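Local structure of cycloalternan-forming enzyme (Listeria monocytogenes serovar 1/2a, 5F7U) at residues T641-K646 against V752-T757. The protein is a multidomain member of glycoside hydrolase family 31, built round a TIM barrel with beta-sandwich and carbohydrate-binding domains beside it. The protein carries 1 engineered substitution. Sequence-based numbering, arbitrary orientation.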
ATOM      1  N   THR A 641     -13.233 -10.264  18.401  1.00 16.07           N
ATOM      2  CA  THR A 641     -14.270  -9.706  19.250  1.00 16.03           C
ATOM      3  C   THR A 641     -15.137  -8.786  18.389  1.00 15.81           C
ATOM      4  O   THR A 641     -14.711  -8.350  17.310  1.00 15.23           O
ATOM      5  CB  THR A 641     -13.655  -8.870  20.380  1.00 16.11           C
ATOM      6  OG1 THR A 641     -12.884  -7.808  19.801  1.00 15.38           O
ATOM      7  CG2 THR A 641     -12.716  -9.730  21.238  1.00 16.39           C
ATOM      8  N   ALA A 642     -16.324  -8.453  18.892  1.00 16.01           N
ATOM      9  CA  ALA A 642     -17.216  -7.532  18.186  1.00 15.87           C
ATOM     10  C   ALA A 642     -16.548  -6.179  18.002  1.00 15.85           C
ATOM     11  O   ALA A 642     -16.678  -5.545  16.935  1.00 15.58           O
ATOM     12  CB  ALA A 642     -18.533  -7.390  18.933  1.00 16.33           C
ATOM     13  N   GLU A 643     -15.813  -5.757  19.032  1.00 15.87           N
ATOM     14  CA  GLU A 643     -15.066  -4.495  18.984  1.00 16.03           C
ATOM     15  C   GLU A 643     -14.051  -4.507  17.844  1.00 15.00           C
ATOM     16  O   GLU A 643     -14.026  -3.596  17.017  1.00 14.43           O
ATOM     17  CB  GLU A 643     -14.340  -4.262  20.317  1.00 17.01           C
ATOM     18  CG  GLU A 643     -13.595  -2.927  20.352  1.00 17.87           C
ATOM     19  CD  GLU A 643     -12.637  -2.804  21.520  1.00 19.29           C
ATOM     20  OE1 GLU A 643     -12.056  -1.712  21.683  1.00 19.00           O
ATOM     21  OE2 GLU A 643     -12.471  -3.786  22.284  1.00 19.94           O
ATOM     22  N   LEU A 644     -13.206  -5.537  17.792  1.00 14.61           N
ATOM     23  CA  LEU A 644     -12.225  -5.614  16.695  1.00 13.90           C
ATOM     24  C   LEU A 644     -12.933  -5.664  15.342  1.00 13.66           C
ATOM     25  O   LEU A 644     -12.511  -4.986  14.398  1.00 13.67           O
ATOM     26  CB  LEU A 644     -11.285  -6.823  16.839  1.00 13.76           C
ATOM     27  CG  LEU A 644     -10.291  -7.027  15.674  1.00 13.22           C
ATOM     28  CD1 LEU A 644      -9.344  -5.833  15.443  1.00 13.02           C
ATOM     29  CD2 LEU A 644      -9.455  -8.267  15.909  1.00 13.44           C
ATOM     30  N   TYR A 645     -13.983  -6.479  15.250  1.00 13.92           N
ATOM     31  CA  TYR A 645     -14.680  -6.631  13.982  1.00 13.66           C
ATOM     32  C   TYR A 645     -15.199  -5.260  13.498  1.00 13.60           C
ATOM     33  O   TYR A 645     -15.047  -4.925  12.323  1.00 13.39           O
ATOM     34  CB  TYR A 645     -15.801  -7.664  14.082  1.00 13.88           C
ATOM     35  CG  TYR A 645     -16.342  -8.032  12.715  1.00 13.65           C
ATOM     36  CD1 TYR A 645     -15.717  -9.020  11.949  1.00 13.56           C
ATOM     37  CD2 TYR A 645     -17.458  -7.363  12.175  1.00 13.70           C
ATOM     38  CE1 TYR A 645     -16.189  -9.352  10.698  1.00 13.61           C
ATOM     39  CE2 TYR A 645     -17.930  -7.688  10.912  1.00 13.77           C
ATOM     40  CZ  TYR A 645     -17.286  -8.678  10.182  1.00 13.75           C
ATOM     41  OH  TYR A 645     -17.745  -9.022   8.931  1.00 13.75           O
ATOM     42  N   LYS A 646     -15.784  -4.484  14.411  1.00 13.89           N
ATOM     43  CA  LYS A 646     -16.359  -3.172  14.076  1.00 14.17           C
ATOM     44  C   LYS A 646     -15.279  -2.159  13.692  1.00 13.96           C
ATOM     45  O   LYS A 646     -15.437  -1.400  12.717  1.00 13.94           O
ATOM     46  CB  LYS A 646     -17.211  -2.638  15.247  1.00 14.55           C
ATOM     47  CG  LYS A 646     -18.551  -3.335  15.385  1.00 15.23           C
ATOM     48  CD  LYS A 646     -19.338  -2.669  16.502  1.00 15.91           C
ATOM     49  CE  LYS A 646     -20.785  -3.155  16.564  1.00 16.48           C
ATOM     50  NZ  LYS A 646     -21.457  -2.371  17.646  1.00 17.54           N
ATOM     51  N   VAL A 752      -7.264   1.731  16.174  1.00 13.65           N
ATOM     52  CA  VAL A 752      -6.574   0.432  16.056  1.00 13.67           C
ATOM     53  C   VAL A 752      -6.025  -0.036  17.402  1.00 14.36           C
ATOM     54  O   VAL A 752      -5.177  -0.937  17.463  1.00 14.31           O
ATOM     55  CB  VAL A 752      -5.445   0.458  14.997  1.00 13.46           C
ATOM     56  CG1 VAL A 752      -6.021   0.814  13.625  1.00 13.24           C
ATOM     57  CG2 VAL A 752      -4.365   1.455  15.400  1.00 13.61           C
ATOM     58  N   GLN A 753      -6.527   0.570  18.472  1.00 15.23           N
ATOM     59  CA  GLN A 753      -6.151   0.177  19.837  1.00 16.28           C
ATOM     60  C   GLN A 753      -7.354  -0.354  20.577  1.00 16.63           C
ATOM     61  O   GLN A 753      -8.420   0.252  20.562  1.00 16.51           O
ATOM     62  CB  GLN A 753      -5.578   1.364  20.604  1.00 16.90           C
ATOM     63  CG  GLN A 753      -4.313   1.941  19.980  1.00 17.68           C
ATOM     64  CD  GLN A 753      -3.850   3.196  20.681  1.00 18.94           C
ATOM     65  OE1 GLN A 753      -3.984   3.318  21.903  1.00 20.81           O
ATOM     66  NE2 GLN A 753      -3.313   4.151  19.920  1.00 18.94           N
ATOM     67  N   GLU A 754      -7.165  -1.515  21.193  1.00 17.24           N
ATOM     68  CA  GLU A 754      -8.196  -2.175  21.985  1.00 18.71           C
ATOM     69  C   GLU A 754      -8.644  -1.288  23.154  1.00 18.65           C
ATOM     70  O   GLU A 754      -7.812  -0.720  23.871  1.00 18.10           O
ATOM     71  CB  GLU A 754      -7.649  -3.498  22.492  1.00 20.66           C
ATOM     72  CG  GLU A 754      -8.689  -4.467  23.055  1.00 24.31           C
ATOM     73  CD  GLU A 754      -8.061  -5.762  23.568  1.00 27.10           C
ATOM     74  OE1 GLU A 754      -6.944  -6.127  23.147  1.00 29.20           O
ATOM     75  OE2 GLU A 754      -8.663  -6.429  24.428  1.00 31.04           O
ATOM     76  N   GLY A 755      -9.960  -1.165  23.322  1.00 18.35           N
ATOM     77  CA  GLY A 755     -10.560  -0.353  24.388  1.00 18.88           C
ATOM     78  C   GLY A 755     -10.564   1.156  24.181  1.00 18.22           C
ATOM     79  O   GLY A 755     -11.064   1.890  25.024  1.00 18.61           O
ATOM     80  N   GLN A 756     -10.001   1.635  23.066  1.00 17.36           N
ATOM     81  CA  GLN A 756      -9.874   3.068  22.852  1.00 17.12           C
ATOM     82  C   GLN A 756     -11.187   3.682  22.360  1.00 17.25           C
ATOM     83  O   GLN A 756     -11.838   3.126  21.471  1.00 16.92           O
ATOM     84  CB  GLN A 756      -8.768   3.336  21.832  1.00 16.63           C
ATOM     85  CG  GLN A 756      -8.596   4.810  21.481  1.00 16.93           C
ATOM     86  CD  GLN A 756      -7.455   5.048  20.503  1.00 16.76           C
ATOM     87  OE1 GLN A 756      -7.112   4.185  19.697  1.00 17.28           O
ATOM     88  NE2 GLN A 756      -6.873   6.232  20.566  1.00 17.49           N
ATOM     89  N   THR A 757     -11.573   4.798  22.970  1.00 17.82           N
ATOM     90  CA  THR A 757     -12.671   5.632  22.466  1.00 18.42           C
ATOM     91  C   THR A 757     -12.280   7.116  22.317  1.00 18.66           C
ATOM     92  O   THR A 757     -12.986   7.876  21.662  1.00 18.67           O
ATOM     93  CB  THR A 757     -13.936   5.520  23.342  1.00 19.22           C
ATOM     94  OG1 THR A 757     -13.603   5.886  24.683  1.00 20.48           O
ATOM     95  CG2 THR A 757     -14.519   4.089  23.343  1.00 19.49           C
TER
HETATM   96  O   HOH W   1     -11.222   0.001  19.729  1.00 19.19           O
HETATM   97  O   HOH W   2     -13.253   0.887  22.093  1.00 29.39           O
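Glu643, in the first turn of helix 642-653, reaches across to the type II beta turn Gln753-Gln756 and grips it through the backbone of Gly755. In sequence the helix connects the last two strands of the family 31 TIM barrel, 628-631 and 657-660, whereas the turn belongs to the loop joining strands 746-748 and 758-763 in the C-terminal beta domain, so the contact ties these two parts together at the surface. The long acidic side chain suits the span: with CG anti to the backbone N (chi1 -177°) and the chain extended beyond it, the carboxylate is carried out to the turn. There Gly755 N donates to the syn lone pair of Glu643 OE1 over 2.7 Å, bent to 151° at the hydrogen. Gly755 fits the third position of the turn because its phi of 77° is one that glycine adopts easily. The turn itself closes with a longish bond of 3.3 Å from Gln756 N to Gln753 O. Glu754 sits at the margin, its CG 3.9 Å from Glu643 OE2, and the two side chains cross at roughly a right angle; their carboxylates do not touch, and Glu754 also packs on Phe607 of helix 607-622. At the start of the helix, Thr641 is the N-cap, its OG1 accepting from Leu644 N at 3.0 Å. Two waters extend the grip of Glu643 OE1: one links it to Gln753 O, and the other lies between Glu643 OE1, at 2.9 Å, and Gln756 O, a carbonyl that also accepts from Arg647 NH2.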